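Local coordinates for protein neuraminidase (Bacteroides thetaiotaomicron, PDB 5MUL) that probably cleaves rhamnose from complex carbohydrate chains as a beta-propeller glycoside hydrolase and binds glucuronic acid in a pocket, at residues A[187-192]-A[247-252]; A[239-244]-A[254-259]; A[294-299]-A[311-316]; A[330-335]-A[346-351]. All blocks are in the same frame, centred on the assembly; numbering follows the deposited sequence. Where two conformers were deposited one is given.

Contact 1 of 4, residues A[187-192]-A[247-252]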
loop_
_atom_site.group_PDB
_atom_site.type_symbol
_atom_site.label_atom_id
_atom_site.label_comp_id
_atom_site.label_asym_id
_atom_site.label_seq_id
_atom_site.Cartn_x
_atom_site.Cartn_y
_atom_site.Cartn_z
ATOM N N LEU A 187 16.429 -4.862 -7.986
ATOM C CA LEU A 187 16.456 -3.528 -7.396
ATOM C C LEU A 187 16.918 -3.639 -5.960
ATOM O O LEU A 187 17.842 -2.940 -5.550
ATOM C CB LEU A 187 15.058 -2.884 -7.516
ATOM C CG LEU A 187 14.897 -1.479 -6.923
ATOM C CD1 LEU A 187 15.923 -0.465 -7.402
ATOM C CD2 LEU A 187 13.487 -0.966 -7.229
ATOM N N ILE A 188 16.277 -4.494 -5.160
ATOM C CA ILE A 188 16.695 -4.796 -3.793
ATOM C C ILE A 188 17.277 -6.222 -3.814
ATOM O O ILE A 188 16.596 -7.149 -4.221
ATOM C CB ILE A 188 15.529 -4.731 -2.775
ATOM C CG1 ILE A 188 14.857 -3.351 -2.758
ATOM C CG2 ILE A 188 16.036 -5.042 -1.354
ATOM C CD1 ILE A 188 13.549 -3.330 -2.024
ATOM N N ASP A 189 18.525 -6.358 -3.383
ATOM C CA ASP A 189 19.237 -7.645 -3.435
ATOM C C ASP A 189 19.612 -8.063 -2.005
ATOM O O ASP A 189 20.437 -7.438 -1.361
ATOM C CB ASP A 189 20.473 -7.473 -4.337
ATOM C CG ASP A 189 21.284 -8.744 -4.515
ATOM O OD1 ASP A 189 20.922 -9.767 -3.912
ATOM O OD2 ASP A 189 22.271 -8.686 -5.273
ATOM N N GLY A 190 19.004 -9.153 -1.539
ATOM C CA GLY A 190 19.303 -9.702 -0.222
ATOM C C GLY A 190 20.427 -10.731 -0.227
ATOM O O GLY A 190 20.582 -11.461 0.747
ATOM N N GLU A 191 21.151 -10.823 -1.346
ATOM C CA GLU A 191 22.445 -11.543 -1.478
ATOM C C GLU A 191 22.484 -12.933 -0.848
ATOM O O GLU A 191 23.475 -13.298 -0.208
ATOM C CB GLU A 191 23.570 -10.732 -0.875
ATOM C CG GLU A 191 23.702 -9.327 -1.409
ATOM C CD GLU A 191 24.667 -8.553 -0.557
ATOM O OE1 GLU A 191 24.281 -8.186 0.575
ATOM O OE2 GLU A 191 25.816 -8.354 -1.001
ATOM N N ASP A 192 21.397 -13.677 -0.975
ATOM C CA ASP A 192 21.281 -14.992 -0.324
ATOM C C ASP A 192 21.236 -15.016 1.231
ATOM O O ASP A 192 21.017 -16.084 1.798
ATOM C CB ASP A 192 22.417 -15.907 -0.809
ATOM N N LYS A 247 24.275 2.938 -6.931
ATOM C CA LYS A 247 24.644 1.973 -7.944
ATOM C C LYS A 247 23.904 0.672 -7.627
ATOM O O LYS A 247 24.103 0.086 -6.592
ATOM C CB LYS A 247 26.162 1.747 -7.927
ATOM C CG LYS A 247 26.722 0.618 -8.795
ATOM C CD LYS A 247 26.782 0.955 -10.252
ATOM C CE LYS A 247 27.611 -0.087 -11.027
ATOM N NZ LYS A 247 29.100 0.057 -10.888
ATOM N N LEU A 248 23.037 0.255 -8.535
ATOM C CA LEU A 248 22.184 -0.905 -8.284
ATOM C C LEU A 248 22.973 -2.206 -8.380
ATOM O O LEU A 248 23.974 -2.233 -9.085
ATOM C CB LEU A 248 21.063 -0.930 -9.324
ATOM C CG LEU A 248 20.125 0.278 -9.325
ATOM C CD1 LEU A 248 19.001 0.019 -10.310
ATOM C CD2 LEU A 248 19.577 0.556 -7.937
ATOM N N PRO A 249 22.542 -3.275 -7.708
ATOM C CA PRO A 249 21.344 -3.313 -6.857
ATOM C C PRO A 249 21.594 -2.778 -5.464
ATOM O O PRO A 249 22.746 -2.517 -5.067
ATOM C CB PRO A 249 21.047 -4.816 -6.814
ATOM C CG PRO A 249 22.395 -5.421 -6.819
ATOM C CD PRO A 249 23.218 -4.591 -7.755
ATOM N N ILE A 250 20.517 -2.558 -4.704
ATOM C CA ILE A 250 20.608 -2.041 -3.373
ATOM C C ILE A 250 20.655 -3.244 -2.422
ATOM O O ILE A 250 19.741 -4.096 -2.368
ATOM C CB ILE A 250 19.424 -1.102 -3.009
ATOM C CG1 ILE A 250 19.226 -0.022 -4.082
ATOM C CG2 ILE A 250 19.668 -0.534 -1.626
ATOM C CD1 ILE A 250 18.008 0.857 -3.872
ATOM N N THR A 251 21.740 -3.330 -1.663
ATOM C CA THR A 251 21.953 -4.390 -0.678
ATOM C C THR A 251 21.950 -3.815 0.716
ATOM O O THR A 251 21.835 -2.611 0.919
ATOM C CB THR A 251 23.320 -5.081 -0.905
ATOM O OG1 THR A 251 24.327 -4.134 -0.559
ATOM C CG2 THR A 251 23.515 -5.536 -2.322
ATOM N N ALA A 252 22.093 -4.682 1.720
ATOM C CA ALA A 252 22.164 -4.214 3.072
ATOM C C ALA A 252 23.377 -3.294 3.335
ATOM O O ALA A 252 23.326 -2.426 4.214
ATOM C CB ALA A 252 22.163 -5.378 4.056
HETATM O O HOH W 1 21.703 -7.537 1.197
#

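Contact 2 of 4, residues A[239-244]-A[254-259]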
loop_
_atom_site.group_PDB
_atom_site.type_symbol
_atom_site.label_atom_id
_atom_site.label_comp_id
_atom_site.label_asym_id
_atom_site.label_seq_id
_atom_site.Cartn_x
_atom_site.Cartn_y
_atom_site.Cartn_z
ATOM N N TYR A 239 17.947 7.069 -6.027
ATOM C CA TYR A 239 18.655 7.971 -5.121
ATOM C C TYR A 239 18.333 7.725 -3.686
ATOM O O TYR A 239 17.230 7.290 -3.318
ATOM C CB TYR A 239 18.293 9.438 -5.424
ATOM C CG TYR A 239 18.916 9.950 -6.676
ATOM C CD1 TYR A 239 18.362 9.731 -7.911
ATOM C CD2 TYR A 239 20.131 10.639 -6.622
ATOM C CE1 TYR A 239 18.956 10.177 -9.072
ATOM C CE2 TYR A 239 20.725 11.087 -7.769
ATOM C CZ TYR A 239 20.158 10.867 -8.994
ATOM O OH TYR A 239 20.772 11.340 -10.132
ATOM N N LYS A 240 19.266 8.089 -2.816
ATOM C CA LYS A 240 19.037 8.273 -1.408
ATOM C C LYS A 240 18.407 9.656 -1.181
ATOM O O LYS A 240 18.509 10.553 -2.055
ATOM C CB LYS A 240 20.362 8.168 -0.660
ATOM C CG LYS A 240 21.018 6.813 -0.856
ATOM C CD LYS A 240 22.268 6.618 -0.001
ATOM C CE LYS A 240 22.785 5.201 -0.179
ATOM N NZ LYS A 240 23.895 4.935 0.792
ATOM N N SER A 241 17.802 9.851 -0.008
ATOM C CA SER A 241 17.148 11.134 0.319
ATOM C C SER A 241 18.123 12.325 0.365
ATOM O O SER A 241 17.675 13.477 0.275
ATOM C CB SER A 241 16.434 11.068 1.657
ATOM O OG SER A 241 17.357 11.017 2.731
ATOM N N ASP A 242 19.424 12.064 0.515
ATOM C CA ASP A 242 20.453 13.111 0.595
ATOM C C ASP A 242 21.002 13.474 -0.776
ATOM O O ASP A 242 21.956 14.254 -0.879
ATOM C CB ASP A 242 21.571 12.651 1.566
ATOM C CG ASP A 242 22.353 11.431 1.066
ATOM O OD1 ASP A 242 22.152 11.001 -0.081
ATOM O OD2 ASP A 242 23.188 10.889 1.845
ATOM N N GLY A 243 20.439 12.927 -1.853
ATOM C CA GLY A 243 20.886 13.208 -3.204
ATOM C C GLY A 243 22.005 12.321 -3.765
ATOM O O GLY A 243 22.385 12.488 -4.909
ATOM N N GLU A 244 22.502 11.369 -2.986
ATOM C CA GLU A 244 23.490 10.404 -3.476
ATOM C C GLU A 244 22.779 9.402 -4.384
ATOM O O GLU A 244 21.728 8.855 -4.017
ATOM C CB GLU A 244 24.167 9.686 -2.303
ATOM C CG GLU A 244 25.265 8.666 -2.673
ATOM C CD GLU A 244 25.881 7.982 -1.450
ATOM O OE1 GLU A 244 26.546 8.697 -0.669
ATOM O OE2 GLU A 244 25.716 6.751 -1.254
ATOM N N ASN A 254 24.864 -1.048 1.024
ATOM C CA ASN A 254 24.770 0.292 0.388
ATOM C C ASN A 254 23.434 1.013 0.605
ATOM O O ASN A 254 23.325 2.156 0.231
ATOM C CB ASN A 254 25.169 0.286 -1.116
ATOM C CG ASN A 254 24.202 -0.490 -2.003
ATOM O OD1 ASN A 254 23.547 -1.390 -1.524
ATOM N ND2 ASN A 254 24.106 -0.134 -3.295
ATOM N N ALA A 255 22.457 0.337 1.215
ATOM C CA ALA A 255 21.130 0.944 1.425
ATOM C C ALA A 255 21.204 2.141 2.317
ATOM O O ALA A 255 21.987 2.189 3.265
ATOM C CB ALA A 255 20.198 -0.054 2.037
ATOM N N GLU A 256 20.325 3.115 2.063
ATOM C CA GLU A 256 20.046 4.178 2.998
ATOM C C GLU A 256 19.164 3.645 4.107
ATOM O O GLU A 256 18.091 3.077 3.845
ATOM C CB GLU A 256 19.368 5.386 2.327
ATOM C CG GLU A 256 19.110 6.504 3.314
ATOM C CD GLU A 256 18.441 7.713 2.723
ATOM O OE1 GLU A 256 17.905 7.634 1.595
ATOM O OE2 GLU A 256 18.449 8.763 3.410
ATOM N N TYR A 257 19.570 3.850 5.343
ATOM C CA TYR A 257 18.812 3.437 6.487
ATOM C C TYR A 257 18.021 4.635 6.995
ATOM O O TYR A 257 18.587 5.588 7.529
ATOM C CB TYR A 257 19.736 2.826 7.573
ATOM C CG TYR A 257 20.150 1.474 7.137
ATOM C CD1 TYR A 257 21.206 1.295 6.253
ATOM C CD2 TYR A 257 19.468 0.352 7.578
ATOM C CE1 TYR A 257 21.547 0.050 5.793
ATOM C CE2 TYR A 257 19.792 -0.926 7.127
ATOM C CZ TYR A 257 20.840 -1.071 6.224
ATOM O OH TYR A 257 21.162 -2.319 5.779
ATOM N N ALA A 258 16.702 4.616 6.826
ATOM C CA ALA A 258 15.817 5.632 7.409
ATOM C C ALA A 258 15.789 5.478 8.911
ATOM O O ALA A 258 15.740 6.474 9.655
ATOM C CB ALA A 258 14.420 5.498 6.827
ATOM N N CYS A 259 15.806 4.229 9.375
ATOM C CA CYS A 259 15.862 3.942 10.798
ATOM C C CYS A 259 16.561 2.602 11.022
ATOM O O CYS A 259 16.283 1.637 10.315
ATOM C CB CYS A 259 14.429 3.922 11.341
ATOM S SG CYS A 259 14.212 4.186 13.116
#

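Contact 3 of 4, residues A[294-299]-A[311-316]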
loop_
_atom_site.group_PDB
_atom_site.type_symbol
_atom_site.label_atom_id
_atom_site.label_comp_id
_atom_site.label_asym_id
_atom_site.label_seq_id
_atom_site.Cartn_x
_atom_site.Cartn_y
_atom_site.Cartn_z
ATOM N N VAL A 294 5.986 -2.753 25.183
ATOM C CA VAL A 294 4.792 -2.354 24.423
ATOM C C VAL A 294 5.184 -1.824 23.033
ATOM O O VAL A 294 5.770 -0.746 22.926
ATOM C CB VAL A 294 3.983 -1.293 25.183
ATOM C CG1 VAL A 294 2.687 -0.990 24.462
ATOM C CG2 VAL A 294 3.669 -1.779 26.606
ATOM N N PRO A 295 4.856 -2.581 21.975
ATOM C CA PRO A 295 5.032 -1.991 20.631
ATOM C C PRO A 295 4.147 -0.749 20.429
ATOM O O PRO A 295 3.018 -0.702 20.968
ATOM C CB PRO A 295 4.607 -3.122 19.701
ATOM C CG PRO A 295 4.606 -4.352 20.538
ATOM C CD PRO A 295 4.241 -3.905 21.906
ATOM N N GLN A 296 4.683 0.240 19.710
ATOM C CA GLN A 296 3.985 1.510 19.453
ATOM C C GLN A 296 3.970 1.810 17.971
ATOM O O GLN A 296 4.920 1.509 17.264
ATOM C CB GLN A 296 4.680 2.654 20.154
ATOM C CG GLN A 296 4.801 2.471 21.679
ATOM C CD GLN A 296 3.498 2.668 22.442
ATOM O OE1 GLN A 296 2.469 3.124 21.905
ATOM N NE2 GLN A 296 3.540 2.328 23.733
ATOM N N TYR A 297 2.878 2.398 17.517
ATOM C CA TYR A 297 2.819 2.944 16.158
ATOM C C TYR A 297 3.792 4.059 15.999
ATOM O O TYR A 297 4.010 4.862 16.918
ATOM C CB TYR A 297 1.407 3.429 15.859
ATOM C CG TYR A 297 0.422 2.357 15.524
ATOM C CD1 TYR A 297 0.488 1.698 14.287
ATOM C CD2 TYR A 297 -0.609 2.001 16.382
ATOM C CE1 TYR A 297 -0.429 0.750 13.935
ATOM C CE2 TYR A 297 -1.537 1.050 16.033
ATOM C CZ TYR A 297 -1.451 0.418 14.806
ATOM O OH TYR A 297 -2.403 -0.501 14.445
ATOM N N ARG A 298 4.391 4.145 14.824
ATOM C CA ARG A 298 5.405 5.117 14.531
ATOM C C ARG A 298 5.149 5.771 13.180
ATOM O O ARG A 298 4.571 5.146 12.274
ATOM C CB ARG A 298 6.798 4.451 14.413
ATOM C CG ARG A 298 7.166 3.426 15.473
ATOM C CD ARG A 298 7.646 4.086 16.717
ATOM N NE ARG A 298 7.875 3.106 17.779
ATOM C CZ ARG A 298 8.701 3.288 18.810
ATOM N NH1 ARG A 298 9.447 4.388 18.890
ATOM N NH2 ARG A 298 8.805 2.337 19.732
ATOM N N ILE A 299 5.653 6.980 13.045
ATOM C CA ILE A 299 5.751 7.679 11.783
ATOM C C ILE A 299 7.238 7.999 11.590
ATOM O O ILE A 299 7.893 8.486 12.528
ATOM C CB ILE A 299 4.816 8.910 11.751
ATOM C CG1 ILE A 299 4.847 9.572 10.381
ATOM C CG2 ILE A 299 5.121 9.919 12.865
ATOM C CD1 ILE A 299 4.065 8.801 9.343
ATOM N N GLN A 311 6.552 8.498 17.919
ATOM C CA GLN A 311 5.532 7.594 18.389
ATOM C C GLN A 311 4.154 8.258 18.169
ATOM O O GLN A 311 3.991 9.463 18.373
ATOM C CB GLN A 311 5.793 7.337 19.884
ATOM C CG GLN A 311 5.032 6.194 20.485
ATOM C CD GLN A 311 5.450 5.890 21.927
ATOM O OE1 GLN A 311 4.612 5.957 22.841
ATOM N NE2 GLN A 311 6.733 5.539 22.134
ATOM N N VAL A 312 3.161 7.486 17.751
ATOM C CA VAL A 312 1.875 8.058 17.329
ATOM C C VAL A 312 0.788 7.967 18.378
ATOM O O VAL A 312 -0.014 8.896 18.504
ATOM C CB VAL A 312 1.435 7.402 15.993
ATOM C CG1 VAL A 312 0.066 7.901 15.542
ATOM C CG2 VAL A 312 2.477 7.655 14.917
ATOM N N THR A 313 0.695 6.837 19.047
ATOM C CA THR A 313 -0.272 6.690 20.104
ATOM C C THR A 313 0.479 6.257 21.391
ATOM O O THR A 313 1.709 6.128 21.424
ATOM C CB THR A 313 -1.420 5.745 19.676
ATOM O OG1 THR A 313 -0.957 4.391 19.627
ATOM C CG2 THR A 313 -1.988 6.112 18.292
ATOM N N ASP A 314 -0.286 6.064 22.449
ATOM C CA ASP A 314 0.243 5.795 23.771
ATOM C C ASP A 314 -0.367 4.476 24.212
ATOM O O ASP A 314 -1.309 4.429 25.012
ATOM C CB ASP A 314 -0.149 6.965 24.697
ATOM C CG ASP A 314 0.321 6.780 26.119
ATOM O OD1 ASP A 314 1.414 6.215 26.327
ATOM O OD2 ASP A 314 -0.414 7.213 27.037
ATOM N N ARG A 315 0.151 3.394 23.640
ATOM C CA ARG A 315 -0.357 2.078 23.939
ATOM C C ARG A 315 0.218 1.628 25.269
ATOM O O ARG A 315 1.295 2.061 25.642
ATOM C CB ARG A 315 0.024 1.084 22.848
ATOM C CG ARG A 315 -0.428 1.479 21.451
ATOM C CD ARG A 315 -0.165 0.372 20.438
ATOM N NE ARG A 315 -1.078 -0.712 20.624
ATOM C CZ ARG A 315 -0.867 -1.854 21.278
ATOM N NH1 ARG A 315 0.337 -2.162 21.790
ATOM N NH2 ARG A 315 -1.862 -2.711 21.386
ATOM N N LYS A 316 -0.509 0.749 25.954
ATOM C CA LYS A 316 -0.081 0.159 27.227
ATOM C C LYS A 316 0.015 -1.377 27.199
ATOM O O LYS A 316 0.586 -1.961 28.113
ATOM C CB LYS A 316 -1.034 0.570 28.380
ATOM C CG LYS A 316 -2.007 1.722 28.111
ATOM C CD LYS A 316 -1.335 3.086 28.108
ATOM C CE LYS A 316 -2.339 4.194 27.792
ATOM N NZ LYS A 316 -3.282 4.468 28.909
#

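Contact 4 of 4, residues A[330-335]-A[346-351]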
loop_
_atom_site.group_PDB
_atom_site.type_symbol
_atom_site.label_atom_id
_atom_site.label_comp_id
_atom_site.label_asym_id
_atom_site.label_seq_id
_atom_site.Cartn_x
_atom_site.Cartn_y
_atom_site.Cartn_z
ATOM N N PRO A 330 -2.835 -8.018 17.466
ATOM C CA PRO A 330 -3.878 -7.156 18.063
ATOM C C PRO A 330 -3.954 -5.730 17.505
ATOM O O PRO A 330 -4.845 -4.956 17.917
ATOM C CB PRO A 330 -3.524 -7.145 19.553
ATOM C CG PRO A 330 -2.109 -7.586 19.647
ATOM C CD PRO A 330 -1.835 -8.448 18.464
ATOM N N VAL A 331 -3.022 -5.373 16.626
ATOM C CA VAL A 331 -3.026 -4.097 15.915
ATOM C C VAL A 331 -2.855 -4.330 14.425
ATOM O O VAL A 331 -2.313 -5.359 14.007
ATOM C CB VAL A 331 -1.948 -3.139 16.419
ATOM C CG1 VAL A 331 -2.022 -3.020 17.924
ATOM C CG2 VAL A 331 -0.544 -3.560 16.004
ATOM N N ALA A 332 -3.338 -3.369 13.629
ATOM C CA ALA A 332 -3.266 -3.461 12.159
ATOM C C ALA A 332 -2.038 -2.732 11.628
ATOM O O ALA A 332 -1.528 -1.803 12.241
ATOM C CB ALA A 332 -4.512 -2.835 11.532
ATOM N N ARG A 333 -1.643 -3.124 10.427
ATOM C CA ARG A 333 -0.654 -2.352 9.694
ATOM C C ARG A 333 -1.316 -1.009 9.311
ATOM O O ARG A 333 -2.471 -1.008 8.862
ATOM C CB ARG A 333 -0.247 -3.102 8.434
ATOM C CG ARG A 333 0.579 -4.378 8.699
ATOM C CD ARG A 333 0.446 -5.360 7.516
ATOM N NE ARG A 333 1.546 -6.328 7.390
ATOM C CZ ARG A 333 1.537 -7.580 7.856
ATOM N NH1 ARG A 333 2.618 -8.347 7.703
ATOM N NH2 ARG A 333 0.478 -8.083 8.505
ATOM N N PRO A 334 -0.641 0.105 9.519
ATOM C CA PRO A 334 -1.248 1.418 9.356
ATOM C C PRO A 334 -1.220 1.950 7.941
ATOM O O PRO A 334 -0.402 1.497 7.104
ATOM C CB PRO A 334 -0.416 2.286 10.252
ATOM C CG PRO A 334 0.968 1.676 10.163
ATOM C CD PRO A 334 0.705 0.207 10.099
ATOM N N ARG A 335 -2.102 2.927 7.690
ATOM C CA ARG A 335 -2.130 3.697 6.438
ATOM C C ARG A 335 -2.027 5.178 6.774
ATOM O O ARG A 335 -2.487 5.599 7.843
ATOM C CB ARG A 335 -3.421 3.460 5.605
ATOM C CG ARG A 335 -3.614 2.065 5.060
ATOM C CD ARG A 335 -2.709 1.847 3.875
ATOM N NE ARG A 335 -3.326 2.340 2.658
ATOM C CZ ARG A 335 -3.150 1.788 1.460
ATOM N NH1 ARG A 335 -2.344 0.739 1.302
ATOM N NH2 ARG A 335 -3.796 2.283 0.407
ATOM N N ILE A 346 -4.202 6.071 9.956
ATOM C CA ILE A 346 -5.348 5.195 10.139
ATOM C C ILE A 346 -4.866 3.861 10.651
ATOM O O ILE A 346 -3.920 3.290 10.101
ATOM C CB ILE A 346 -6.128 5.012 8.808
ATOM C CG1 ILE A 346 -6.462 6.377 8.176
ATOM C CG2 ILE A 346 -7.355 4.171 9.044
ATOM C CD1 ILE A 346 -7.284 7.285 9.058
ATOM N N PHE A 347 -5.504 3.348 11.680
ATOM C CA PHE A 347 -5.092 2.116 12.314
ATOM C C PHE A 347 -6.269 1.401 12.952
ATOM O O PHE A 347 -7.444 1.844 12.836
ATOM C CB PHE A 347 -3.983 2.400 13.342
ATOM C CG PHE A 347 -4.427 3.197 14.541
ATOM C CD1 PHE A 347 -4.608 4.578 14.483
ATOM C CD2 PHE A 347 -4.611 2.555 15.756
ATOM C CE1 PHE A 347 -5.003 5.303 15.614
ATOM C CE2 PHE A 347 -5.027 3.268 16.875
ATOM C CZ PHE A 347 -5.183 4.629 16.820
ATOM N N ARG A 348 -5.992 0.258 13.560
ATOM C CA ARG A 348 -7.008 -0.517 14.299
ATOM C C ARG A 348 -6.268 -1.203 15.434
ATOM O O ARG A 348 -5.189 -1.763 15.197
ATOM C CB ARG A 348 -7.690 -1.502 13.362
ATOM C CG ARG A 348 -8.623 -2.511 14.016
ATOM C CD ARG A 348 -7.934 -3.780 14.493
ATOM N NE ARG A 348 -7.317 -4.525 13.398
ATOM C CZ ARG A 348 -6.402 -5.483 13.528
ATOM N NH1 ARG A 348 -5.958 -5.853 14.719
ATOM N NH2 ARG A 348 -5.922 -6.054 12.440
ATOM N N ASP A 349 -6.814 -1.144 16.654
ATOM C CA ASP A 349 -6.072 -1.588 17.862
ATOM C C ASP A 349 -7.052 -2.194 18.845
ATOM O O ASP A 349 -8.089 -1.576 19.157
ATOM C CB ASP A 349 -5.401 -0.374 18.453
ATOM C CG ASP A 349 -4.352 -0.677 19.543
ATOM O OD1 ASP A 349 -4.458 -1.712 20.239
ATOM O OD2 ASP A 349 -3.464 0.172 19.651
ATOM N N GLU A 350 -6.716 -3.357 19.402
ATOM C CA GLU A 350 -7.540 -3.977 20.439
ATOM C C GLU A 350 -7.755 -3.052 21.626
ATOM O O GLU A 350 -8.812 -3.129 22.262
ATOM C CB GLU A 350 -6.940 -5.308 20.907
ATOM C CG GLU A 350 -5.655 -5.192 21.714
ATOM C CD GLU A 350 -5.223 -6.519 22.326
ATOM O OE1 GLU A 350 -5.949 -7.541 22.152
ATOM O OE2 GLU A 350 -4.143 -6.519 22.960
ATOM N N GLU A 351 -6.807 -2.167 21.918
ATOM C CA GLU A 351 -6.965 -1.193 23.012
ATOM C C GLU A 351 -8.123 -0.242 22.814
ATOM O O GLU A 351 -8.628 0.301 23.801
ATOM C CB GLU A 351 -5.715 -0.348 23.244
ATOM C CG GLU A 351 -4.553 -1.107 23.866
ATOM C CD GLU A 351 -3.456 -0.202 24.373
ATOM O OE1 GLU A 351 -3.501 1.032 24.213
ATOM O OE2 GLU A 351 -2.494 -0.736 24.945
HETATM O O HOH W 2 -7.553 -5.981 17.116
HETATM O O HOH W 3 -3.848 -7.990 12.691
#

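Contact 1 of 4, residues A[187-192]-A[247-252]
Asp189 and Pro249 lie side by side with their side chains pointing the same way, next to a single backbone bridge between Ile188 and Ile250. From Asp189, CB leans on Pro249 CB at 3.7 Å. CG stands anti to the backbone N (chi1 -178°), which carries the carboxylate along the proline ring, where OD2 comes 3.6 Å from Pro249 CG. OD1 turns back to its own chain and accepts from Glu191 N at 2.8 Å. This closes an Asx turn, with the donor arriving from above the carboxylate plane. Two nearly straight backbone bonds join the segments, Ile250 N to Leu187 O and Asp189 N to Ile250 O, each 2.8 Å long. Beyond the turn, Glu191 crosses Thr251 at about a right angle, its CD 3.7 Å from Thr251 CG2. A water donates to both Asp189 O and Glu191 OE1 and accepts from Ala252 N, extending the pairing where the two chains no longer bond directly. At the other end of the contact, Leu187 CD1 packs on Leu248 CD2. Leu187 also packs on Met170 and Ile188 on Leu168, both of strand 167-174, while Ile188 and Ile250 meet Trp212 of strand 208-215, so the contact sits between adjacent propeller sheets.

Contact 2 of 4, residues A[239-244]-A[254-259]
The carboxylate of Glu256 grips Ser241 twice, at the first corner of a type I beta turn running from Lys240 to Gly243, in a loop packed on the edge strand of a propeller sheet. Glu256 OE1 accepts from Ser241 N at 2.7 Å (N-H...O 169°) on the syn side but tilted out of the carboxylate plane, and OE2 takes the Ser241 hydroxyl OG at 2.6 Å with its syn lone pair. With both oxygens used by one residue, rotation of the carboxylate is restrained. Lys240 and Glu256, both extended, slide past each other in opposite directions, so that the methylenes of each cover the other, with Lys240 CG 3.9 Å from Glu256 CB. At its end, Lys240 NZ donates to Asn254 O at 2.9 Å and makes a weaker salt bridge to Glu244 OE2.

In the second shell, Asp242 OD1 accepts from Glu244 N, an Asx turn overlapping the type I turn. The Asn254 side chain is held by Thr251 N, and Tyr246 OH is bonded to Glu256 N. Ser241 lies about 11 Å, side chain to side chain, from the glucuronate-binding Asp203. Finally, Glu256 OE2 has a further partner in Trp307 NE1, on the first residue of strand 307-311 in another sheet.

Contact 3 of 4, residues A[294-299]-A[311-316]
Arg298 and Gln311 form an antiparallel non-hydrogen-bonded pair, their CA atoms 4.6 Å apart, and just beyond it Val312 N donates to Tyr297 O at 2.9 Å. From there the backbones part, until the CA atoms of Gln296 and Arg315 stand 6.3 Å from each other. The gap is bridged by a side chain that imitates strand pairing. The chain of Gln296, bent at chi2 (-74°), brings its amide against the backbone of Arg315: OE1 accepts from Arg315 N at 2.9 Å, in the carbonyl plane and on a lone pair. NE2 returns a bond to Arg315 O at 3.0 Å; that oxygen lies in the amide plane of Gln296, but NE2 sits above the carbonyl plane of Arg315, off any lone pair. Both polar ends of the amide are thereby engaged, which fixes its rotation. The amide of Gln311 stacks on it with the planes 7° apart, and Gln311 CD lies 3.5 Å from Gln296 CG.

Arg315 answers with its own side chain, turned at chi3, and NH1 meets Pro295 O at 3.2 Å close to the guanidinium plane. Its NE makes a salt bridge with Asp349 OD2, linking this contact to the segment that follows strand 342-347. Val312 CB packs on Tyr297 CB, and its CG2 on Ile299 CG2 at 4.0 Å. Tyr297 carries its hydroxyl on to Ala332 O.

The contact thus extends the pairing of strand 296-302 with strand 307-311 past the end of the edge strand. Val312 and Thr313 pack against Tyr345 and Phe347 of strand 342-347, in the neighbouring sheet of the propeller.

Contact 4 of 4, residues A[330-335]-A[346-351]
Arg348 folds over Ala332 through two successive bends: CG stands anti to the backbone N (chi1 172°), then chi2 (-87°) and chi3 (-62°) swing the guanidinium back across the facing segment. Ala332 N lies over the centre of one guanidinium face, and Ala332 CB supports the same group at 3.6 Å from NH2. Glu350 has CG placed between its backbone N and carbonyl carbon, which sets its extended chain alongside Pro330, with CD 3.3 Å from Pro330 CB.

The segments run antiparallel, and the backbone pairs in two separate places whose register differs by one residue. At one end Arg335 and Ile346 form a hydrogen-bonded pair, with Ile346 N 2.8 Å from Arg335 O. At the other, Ala332 N donates to Arg348 O and Glu350 N to Pro330 O, 2.9 Å in each case. Between them Pro334, which has no N-H to give, contributes a CA-H...O contact to Ile346 O. Val331 CG1 lies 3.6 Å from Asp349 OD1, which also accepts from Glu351 N to close an Asx turn; Asp349 OD2 makes a salt bridge with Arg315 NE.

While Ala332 covers one face of the Arg348 guanidinium, polar partners lie around its N-H groups: NE bonds Trp382 O, NH1 reaches Ile329 O and a water shared with Pro330 O, and NH2 donates 2.8 Å to a second water in the guanidinium plane. The arginine thus ties 346-351 directly to Trp382 and Ile329 and to Pro330 through water, its charge probably stabilised by carbonyl dipoles and ordered water, with no carboxylate among these partners.

How the contacts relate
From the N terminus, contact 1 opens first and closes over a long excursion that includes strands 195-202, 208-215 and 223-231. Contact 2 begins within that span and ends after it, so the two cross, and they touch where Ala252 O meets Tyr257 OH. The second segment of contact 2 enters strand 256-259, outermost in the sheet of those three strands. Contacts 3 and 4 follow in series. Contact 3 closes the hairpin of strands 296-302 and 307-311, and contact 4 the hairpin of 335-339 and 342-347. Contacts 2 and 3 do not touch, but Lys316 N to Glu351 OE2 and Tyr297 OH to Ala332 O tie contacts 3 and 4, hence two successive propeller sheets, together.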